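Local structure of YECBM32 (Yersinia enterocolitica, 2JDA) at residues Thr7-Ala12 and Glu49-Gln54; Phe73-Ser78 and Lys111-Asp116. The protein binds polygalacturonic acid, the backbone of pectin, as a periplasmic carbohydrate-binding module with an F5/8 type C (discoidin-like) fold and a bound calcium ion. All blocks are in the same frame, centred on the assembly; numbering follows the deposited sequence.

Interaction 1. Residues Thr7-Ala12 and Glu49-Gln54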
ATOM      1  N   THR A   7      -0.635   6.673  13.758  1.00 26.72           N
ATOM      2  CA  THR A   7      -0.757   6.636  12.272  1.00 26.32           C
ATOM      3  C   THR A   7      -1.684   7.729  11.817  1.00 25.50           C
ATOM      4  O   THR A   7      -2.575   8.189  12.565  1.00 27.29           O
ATOM      5  CB  THR A   7      -1.305   5.299  11.742  1.00 26.28           C
ATOM      6  OG1 THR A   7      -2.515   4.970  12.457  1.00 29.08           O
ATOM      7  CG2 THR A   7      -0.367   4.170  12.010  1.00 27.63           C
ATOM      8  N   ALA A   8      -1.454   8.158  10.583  1.00 23.04           N
ATOM      9  CA  ALA A   8      -2.336   9.070   9.888  1.00 21.69           C
ATOM     10  C   ALA A   8      -3.686   8.383   9.581  1.00 20.83           C
ATOM     11  O   ALA A   8      -3.778   7.206   9.138  1.00 22.97           O
ATOM     12  CB  ALA A   8      -1.679   9.522   8.618  1.00 20.66           C
ATOM     13  N   GLN A   9      -4.752   9.108   9.786  1.00 18.79           N
ATOM     14  CA  GLN A   9      -6.088   8.533   9.634  1.00 19.55           C
ATOM     15  C   GLN A   9      -6.395   8.406   8.158  1.00 18.08           C
ATOM     16  O   GLN A   9      -6.423   9.397   7.471  1.00 17.07           O
ATOM     17  CB  GLN A   9      -7.136   9.463  10.276  1.00 21.50           C
ATOM     18  CG  GLN A   9      -8.599   8.955  10.050  1.00 26.83           C
ATOM     19  CD  GLN A   9      -9.705   9.826  10.663  1.00 32.33           C
ATOM     20  OE1 GLN A   9      -9.447  10.935  11.141  1.00 34.43           O
ATOM     21  NE2 GLN A   9     -10.962   9.315  10.608  1.00 35.85           N
ATOM     22  N   ILE A  10      -6.647   7.183   7.717  1.00 17.07           N
ATOM     23  CA  ILE A  10      -7.178   6.949   6.370  1.00 16.63           C
ATOM     24  C   ILE A  10      -8.687   7.041   6.424  1.00 16.30           C
ATOM     25  O   ILE A  10      -9.338   6.193   7.082  1.00 19.67           O
ATOM     26  CB  ILE A  10      -6.699   5.582   5.833  1.00 17.03           C
ATOM     27  CG1 ILE A  10      -5.158   5.547   5.724  1.00 16.55           C
ATOM     28  CG2 ILE A  10      -7.354   5.272   4.474  1.00 16.85           C
ATOM     29  CD1 ILE A  10      -4.565   4.171   5.598  1.00 17.99           C
ATOM     30  N   VAL A  11      -9.240   8.063   5.805  1.00 16.00           N
ATOM     31  CA  VAL A  11     -10.703   8.287   5.807  1.00 16.79           C
ATOM     32  C   VAL A  11     -11.448   7.739   4.608  1.00 15.63           C
ATOM     33  O   VAL A  11     -12.650   7.528   4.666  1.00 16.72           O
ATOM     34  CB  VAL A  11     -11.080   9.777   5.925  1.00 17.10           C
ATOM     35  CG1 VAL A  11     -10.570  10.320   7.217  1.00 19.35           C
ATOM     36  CG2 VAL A  11     -10.611  10.628   4.750  1.00 16.60           C
ATOM     37  N   ALA A  12     -10.745   7.400   3.545  1.00 14.61           N
ATOM     38  CA  ALA A  12     -11.405   6.918   2.336  1.00 13.94           C
ATOM     39  C   ALA A  12     -10.389   6.137   1.533  1.00 13.53           C
ATOM     40  O   ALA A  12      -9.234   6.520   1.469  1.00 14.05           O
ATOM     41  CB  ALA A  12     -11.950   8.040   1.547  1.00 14.62           C
ATOM     42  N   GLU A  49      -6.945   8.139   1.066  1.00 11.74           N
ATOM     43  CA  GLU A  49      -7.166   9.552   1.382  1.00 12.90           C
ATOM     44  C   GLU A  49      -7.075   9.719   2.868  1.00 12.36           C
ATOM     45  O   GLU A  49      -7.729   8.989   3.619  1.00 13.67           O
ATOM     46  CB  GLU A  49      -8.552  10.014   0.895  1.00 13.49           C
ATOM     47  CG  GLU A  49      -8.854  11.480   1.213  1.00 14.63           C
ATOM     48  CD  GLU A  49     -10.236  11.915   0.764  1.00 18.71           C
ATOM     49  OE1 GLU A  49     -10.787  11.300  -0.198  1.00 19.65           O
ATOM     50  OE2 GLU A  49     -10.718  12.942   1.340  1.00 22.04           O
ATOM     51  N   LEU A  50      -6.214  10.645   3.288  1.00 12.90           N
ATOM     52  CA  LEU A  50      -6.039  10.995   4.701  1.00 13.59           C
ATOM     53  C   LEU A  50      -7.054  12.065   5.096  1.00 15.27           C
ATOM     54  O   LEU A  50      -7.610  12.747   4.249  1.00 14.91           O
ATOM     55  CB  LEU A  50      -4.617  11.466   4.977  1.00 13.52           C
ATOM     56  CG  LEU A  50      -3.516  10.526   4.464  1.00 14.66           C
ATOM     57  CD1 LEU A  50      -2.155  11.080   4.808  1.00 14.81           C
ATOM     58  CD2 LEU A  50      -3.688   9.136   5.039  1.00 16.94           C
ATOM     59  N   ASP A  51      -7.179  12.277   6.399  1.00 18.84           N
ATOM     60  CA  ASP A  51      -8.142  13.286   6.881  1.00 21.28           C
ATOM     61  C   ASP A  51      -7.765  14.708   6.461  1.00 21.63           C
ATOM     62  O   ASP A  51      -8.614  15.570   6.205  1.00 22.97           O
ATOM     63  CB  ASP A  51      -8.282  13.147   8.410  1.00 22.26           C
ATOM     64  CG  ASP A  51      -6.986  13.467   9.155  1.00 26.49           C
ATOM     65  OD1 ASP A  51      -5.918  12.833   8.894  1.00 27.94           O
ATOM     66  OD2 ASP A  51      -6.972  14.359  10.062  1.00 28.76           O
ATOM     67  N   LYS A  52      -6.455  14.975   6.354  1.00 21.18           N
ATOM     68  CA  LYS A  52      -5.961  16.245   5.876  1.00 20.27           C
ATOM     69  C   LYS A  52      -4.565  16.091   5.270  1.00 18.07           C
ATOM     70  O   LYS A  52      -3.888  15.080   5.517  1.00 18.26           O
ATOM     71  CB  LYS A  52      -5.821  17.254   7.037  1.00 21.77           C
ATOM     72  CG  LYS A  52      -4.994  16.741   8.165  1.00 22.54           C
ATOM     73  CD  LYS A  52      -4.816  17.750   9.330  1.00 27.85           C
ATOM     74  CE  LYS A  52      -4.209  16.946  10.463  1.00 32.24           C
ATOM     75  NZ  LYS A  52      -2.706  16.886  10.398  1.00 35.94           N
ATOM     76  N   GLU A  53      -4.154  17.107   4.540  1.00 18.03           N
ATOM     77  CA  GLU A  53      -2.766  17.205   4.111  1.00 17.04           C
ATOM     78  C   GLU A  53      -1.860  17.231   5.336  1.00 14.67           C
ATOM     79  O   GLU A  53      -2.061  17.997   6.296  1.00 15.47           O
ATOM     80  CB  GLU A  53      -2.420  18.449   3.269  1.00 18.14           C
ATOM     81  CG  GLU A  53      -3.131  18.708   1.994  1.00 20.91           C
ATOM     82  CD  GLU A  53      -2.631  19.951   1.299  1.00 19.33           C
ATOM     83  OE1 GLU A  53      -3.215  20.249   0.266  1.00 24.43           O
ATOM     84  OE2 GLU A  53      -1.707  20.701   1.773  1.00 24.00           O
ATOM     85  N   GLN A  54      -0.848  16.372   5.329  1.00 13.16           N
ATOM     86  CA  GLN A  54       0.035  16.252   6.456  1.00 12.88           C
ATOM     87  C   GLN A  54       1.358  15.591   6.074  1.00 12.38           C
ATOM     88  O   GLN A  54       1.500  15.058   4.972  1.00 11.91           O
ATOM     89  CB  GLN A  54      -0.627  15.465   7.555  1.00 13.86           C
ATOM     90  CG  GLN A  54      -0.955  14.018   7.162  1.00 14.63           C
ATOM     91  CD  GLN A  54      -1.913  13.392   8.151  1.00 17.76           C
ATOM     92  OE1 GLN A  54      -1.489  12.934   9.215  1.00 20.61           O
ATOM     93  NE2 GLN A  54      -3.193  13.404   7.814  1.00 18.83           N
TER
HETATM   94  O   HOH W   1      -4.296  11.901  10.601  1.00 28.09           O
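Val-11 and Ala-12 together face Glu-49 in a classic beta bulge that joins Thr7-Ala12 antiparallel to strand 44-50. Glu-49 O takes Val-11 N at 2.8 Å, with Ala-12 N adding a weak bond, while Glu-49 N gives a nearly straight bond (171°) to Ala-12 O. Beyond the non-hydrogen-bonded pair Ile-10/Leu-50, Asp-51 N reaches Gln-9 O only weakly. Ile-10 CG1 meets Leu-50 CD2 at 3.9 Å, the two side chains slanting across each other, and Ala-8 CB lies 3.5 Å from Gln-54 OE1. With Val-11 CG1 anti to its carbonyl carbon (chi1 -62°), CG2 falls between backbone N and carbonyl carbon, 3.5 Å from Glu-49 O, and touches Glu-49 CG, while CG1 rests on Asp-51 CB. Where the chain turns its corner, Gln-54 NE2 donates to Lys-52 O (2.9 Å) and to Asp-51 OD1 (3.0 Å), meeting OD1 from above the carboxylate plane. Water 1 accepts from Gln-9 N and donates to Asp-51 OD1 and, more distantly, to Gln-54 OE1. Two bonds from NE2 thus fix the amide's rotation, and where direct backbone pairing weakens, the water supplements the join between edge strand and surface corner.

Interaction 2. Residues Phe73-Ser78 and Lys111-Asp116; sequences FSIFYS and KYIKLD
The Phe-76 ring has Lys-114 O at its edge, near its plane, and carboxylate oxygen Asp-116 OD2 approaching obliquely, 3.2 Å from CE2, with ring and carboxylate planes 37° apart. Lys-111 CG lies over one face of the Tyr-112 ring, 3.9 Å above the plane and offset toward the rim, while Ser-78 O sits at the ring's edge. Phe-73, its CG held between backbone N and carbonyl carbon (chi1 69°), runs alongside Leu-115, with Phe-73 CD1 3.9 Å from Leu-115 CD2. Next to it, Ile-75 packs CG2 on Ile-113 CG2 and CG1 on Leu-115 CG. This apolar face packs against Ile-59 and Ile-61 of strand 53-63, in the other sheet. On the face carrying Phe-76, Lys-114 NZ forms a 2.7 Å salt bridge with Asp-116 OD1 through the syn lone pair, which probably steadies the carboxylate beside the ring. Trp-84 adds a cation-pi contact to Lys-114, and Ser-78 OG bonds to Asn-83 O and Gly-81 N in the loop that follows. The backbones pair regularly from Ser-74/Asp-116 to Ser-78/Tyr-112, their axes 4.6 Å apart at 159°. At the far end Ser-78 O accepts from both Tyr-112 N (2.9 Å) and Lys-111 N (3.0 Å), a classic bulge where the chain turns its corner. These antiparallel neighbours pack one face against a second sheet, as in the jelly-roll beta-sandwich of F5/8 type C modules.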
ATOM      1  N   PHE A  73       5.164  -2.990  -7.242  1.00 10.66           N
ATOM      2  CA  PHE A  73       4.373  -1.796  -7.077  1.00  9.90           C
ATOM      3  C   PHE A  73       5.171  -0.526  -7.107  1.00 10.31           C
ATOM      4  O   PHE A  73       6.388  -0.549  -6.979  1.00 10.93           O
ATOM      5  CB  PHE A  73       3.567  -1.874  -5.760  1.00 11.29           C
ATOM      6  CG  PHE A  73       4.402  -1.783  -4.490  1.00 11.27           C
ATOM      7  CD1 PHE A  73       4.344  -0.649  -3.671  1.00 14.89           C
ATOM      8  CD2 PHE A  73       5.253  -2.798  -4.101  1.00 12.46           C
ATOM      9  CE1 PHE A  73       5.116  -0.569  -2.569  1.00 16.06           C
ATOM     10  CE2 PHE A  73       6.040  -2.695  -2.982  1.00 11.70           C
ATOM     11  CZ  PHE A  73       5.930  -1.566  -2.192  1.00 15.53           C
ATOM     12  N   SER A  74       4.445   0.582  -7.248  1.00 10.18           N
ATOM     13  CA  SER A  74       4.942   1.941  -7.187  1.00 10.14           C
ATOM     14  C   SER A  74       4.102   2.753  -6.222  1.00 10.44           C
ATOM     15  O   SER A  74       2.945   2.434  -6.031  1.00 10.64           O
ATOM     16  CB  SER A  74       4.944   2.607  -8.582  1.00 11.05           C
ATOM     17  OG  SER A  74       5.772   1.886  -9.465  1.00 11.27           O
ATOM     18  N   ILE A  75       4.688   3.773  -5.603  1.00  9.86           N
ATOM     19  CA  ILE A  75       3.963   4.622  -4.637  1.00 10.41           C
ATOM     20  C   ILE A  75       4.065   6.049  -5.043  1.00 10.04           C
ATOM     21  O   ILE A  75       5.161   6.527  -5.356  1.00 10.36           O
ATOM     22  CB  ILE A  75       4.524   4.537  -3.208  1.00 12.14           C
ATOM     23  CG1 ILE A  75       4.682   3.117  -2.752  1.00 13.81           C
ATOM     24  CG2 ILE A  75       3.636   5.274  -2.235  1.00 14.88           C
ATOM     25  CD1 ILE A  75       5.471   2.978  -1.469  1.00 15.92           C
ATOM     26  N   PHE A  76       2.924   6.731  -5.023  1.00  9.85           N
ATOM     27  CA  PHE A  76       2.775   8.119  -5.420  1.00 10.14           C
ATOM     28  C   PHE A  76       2.073   8.906  -4.325  1.00  9.97           C
ATOM     29  O   PHE A  76       1.314   8.332  -3.527  1.00 10.30           O
ATOM     30  CB  PHE A  76       1.992   8.270  -6.738  1.00  9.95           C
ATOM     31  CG  PHE A  76       2.646   7.602  -7.883  1.00 10.69           C
ATOM     32  CD1 PHE A  76       3.537   8.297  -8.692  1.00 11.68           C
ATOM     33  CD2 PHE A  76       2.438   6.252  -8.128  1.00 11.97           C
ATOM     34  CE1 PHE A  76       4.173   7.633  -9.760  1.00 12.33           C
ATOM     35  CE2 PHE A  76       3.063   5.608  -9.170  1.00 12.56           C
ATOM     36  CZ  PHE A  76       3.959   6.315  -9.960  1.00 12.60           C
ATOM     37  N   TYR A  77       2.348  10.201  -4.295  1.00 10.64           N
ATOM     38  CA  TYR A  77       1.661  11.079  -3.361  1.00 10.72           C
ATOM     39  C   TYR A  77       1.132  12.319  -4.069  1.00 10.71           C
ATOM     40  O   TYR A  77       1.604  12.737  -5.123  1.00 11.00           O
ATOM     41  CB  TYR A  77       2.554  11.479  -2.180  1.00 11.63           C
ATOM     42  CG  TYR A  77       3.754  12.350  -2.534  1.00 11.01           C
ATOM     43  CD1 TYR A  77       3.713  13.730  -2.358  1.00 13.56           C
ATOM     44  CD2 TYR A  77       4.913  11.797  -3.066  1.00 12.05           C
ATOM     45  CE1 TYR A  77       4.850  14.535  -2.690  1.00 14.29           C
ATOM     46  CE2 TYR A  77       6.016  12.594  -3.409  1.00 14.07           C
ATOM     47  CZ  TYR A  77       5.985  13.950  -3.190  1.00 15.34           C
ATOM     48  OH  TYR A  77       7.108  14.705  -3.554  1.00 18.13           O
ATOM     49  N   SER A  78       0.134  12.951  -3.454  1.00 11.05           N
ATOM     50  CA  SER A  78      -0.555  14.100  -4.043  1.00 11.38           C
ATOM     51  C   SER A  78      -1.322  14.858  -2.965  1.00 11.53           C
ATOM     52  O   SER A  78      -1.734  14.269  -1.954  1.00 11.16           O
ATOM     53  CB  SER A  78      -1.581  13.613  -5.087  1.00 10.87           C
ATOM     54  OG  SER A  78      -2.299  14.646  -5.696  1.00 13.28           O
ATOM     55  N   LYS A 111      -2.098  14.571   1.019  1.00 10.58           N
ATOM     56  CA  LYS A 111      -3.436  14.137   1.448  1.00 10.97           C
ATOM     57  C   LYS A 111      -3.786  12.761   0.886  1.00 11.29           C
ATOM     58  O   LYS A 111      -4.606  12.091   1.440  1.00 12.92           O
ATOM     59  CB  LYS A 111      -4.494  15.150   1.035  1.00 11.84           C
ATOM     60  CG  LYS A 111      -5.885  14.841   1.508  1.00 17.89           C
ATOM     61  CD  LYS A 111      -6.773  16.039   1.236  1.00 22.90           C
ATOM     62  CE  LYS A 111      -8.214  15.755   1.484  1.00 26.93           C
ATOM     63  NZ  LYS A 111      -9.017  16.966   1.138  1.00 30.21           N
ATOM     64  N   TYR A 112      -3.143  12.360  -0.208  1.00 10.12           N
ATOM     65  CA  TYR A 112      -3.435  11.105  -0.876  1.00 10.28           C
ATOM     66  C   TYR A 112      -2.147  10.334  -1.121  1.00  9.92           C
ATOM     67  O   TYR A 112      -1.108  10.905  -1.535  1.00  9.77           O
ATOM     68  CB  TYR A 112      -4.093  11.292  -2.234  1.00 11.96           C
ATOM     69  CG  TYR A 112      -5.363  12.114  -2.200  1.00 12.00           C
ATOM     70  CD1 TYR A 112      -6.612  11.523  -2.101  1.00 13.53           C
ATOM     71  CD2 TYR A 112      -5.323  13.491  -2.349  1.00 13.41           C
ATOM     72  CE1 TYR A 112      -7.756  12.302  -2.090  1.00 14.07           C
ATOM     73  CE2 TYR A 112      -6.479  14.252  -2.352  1.00 13.73           C
ATOM     74  CZ  TYR A 112      -7.699  13.639  -2.228  1.00 14.27           C
ATOM     75  OH  TYR A 112      -8.870  14.407  -2.223  1.00 17.77           O
ATOM     76  N   ILE A 113      -2.238   9.027  -0.902  1.00  9.58           N
ATOM     77  CA  ILE A 113      -1.173   8.091  -1.246  1.00  9.52           C
ATOM     78  C   ILE A 113      -1.782   7.080  -2.180  1.00  9.23           C
ATOM     79  O   ILE A 113      -2.775   6.460  -1.842  1.00 10.07           O
ATOM     80  CB  ILE A 113      -0.564   7.416   0.023  1.00 11.06           C
ATOM     81  CG1 ILE A 113       0.083   8.469   0.966  1.00 12.85           C
ATOM     82  CG2 ILE A 113       0.410   6.290  -0.370  1.00 11.64           C
ATOM     83  CD1 ILE A 113       1.393   8.996   0.445  1.00 16.95           C
ATOM     84  N   LYS A 114      -1.142   6.829  -3.307  1.00  9.44           N
ATOM     85  CA  LYS A 114      -1.642   5.853  -4.282  1.00  9.24           C
ATOM     86  C   LYS A 114      -0.584   4.833  -4.569  1.00  8.69           C
ATOM     87  O   LYS A 114       0.545   5.196  -4.873  1.00  9.69           O
ATOM     88  CB  LYS A 114      -2.121   6.548  -5.546  1.00 10.56           C
ATOM     89  CG  LYS A 114      -2.720   5.565  -6.594  1.00 10.38           C
ATOM     90  CD  LYS A 114      -3.387   6.344  -7.741  1.00 10.35           C
ATOM     91  CE  LYS A 114      -2.465   7.059  -8.701  1.00 11.52           C
ATOM     92  NZ  LYS A 114      -2.138   6.268  -9.941  1.00 11.40           N
ATOM     93  N   LEU A 115      -0.932   3.553  -4.500  1.00  9.23           N
ATOM     94  CA  LEU A 115      -0.071   2.475  -4.938  1.00  8.46           C
ATOM     95  C   LEU A 115      -0.580   1.980  -6.273  1.00  8.53           C
ATOM     96  O   LEU A 115      -1.748   1.612  -6.393  1.00 10.28           O
ATOM     97  CB  LEU A 115      -0.038   1.308  -3.952  1.00  9.51           C
ATOM     98  CG  LEU A 115       0.871   1.481  -2.741  1.00 11.37           C
ATOM     99  CD1 LEU A 115       0.351   2.532  -1.847  1.00 13.85           C
ATOM    100  CD2 LEU A 115       0.973   0.185  -1.981  1.00 15.11           C
ATOM    101  N   ASP A 116       0.285   2.002  -7.284  1.00  8.41           N
ATOM    102  CA  ASP A 116       0.004   1.367  -8.563  1.00  8.84           C
ATOM    103  C   ASP A 116       0.674  -0.005  -8.457  1.00  9.81           C
ATOM    104  O   ASP A 116       1.864  -0.099  -8.115  1.00 10.65           O
ATOM    105  CB  ASP A 116       0.587   2.148  -9.730  1.00  8.60           C
ATOM    106  CG  ASP A 116      -0.026   3.528  -9.916  1.00  8.50           C
ATOM    107  OD1 ASP A 116      -1.111   3.857  -9.305  1.00 11.23           O
ATOM    108  OD2 ASP A 116       0.560   4.376 -10.655  1.00 10.43           O
TER

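How the interactions relate
The strand pairing of both contacts lies in the five-stranded sheet, and 49-54 goes on through a corner into strand 53-63 of the second sheet. Interaction 1 attaches the outermost strand 10-15 to strand 44-50, and interaction 2 pairs the interior strands 112-120 and 71-78. They meet where strands 44-50 and 112-120 are neighbours, through a probable hydrogen bond from Leu-50 N to Lys-111 O (2.8 Å) and packing of Glu-49 CG against Tyr-112 CE1. Each contains a classic bulge close to a chain corner. Interaction 1 lies at the surface, with few backbone bonds and a water among polar side chains; interaction 2 is partly buried, with a longer register and an apolar face turned toward strand 53-63.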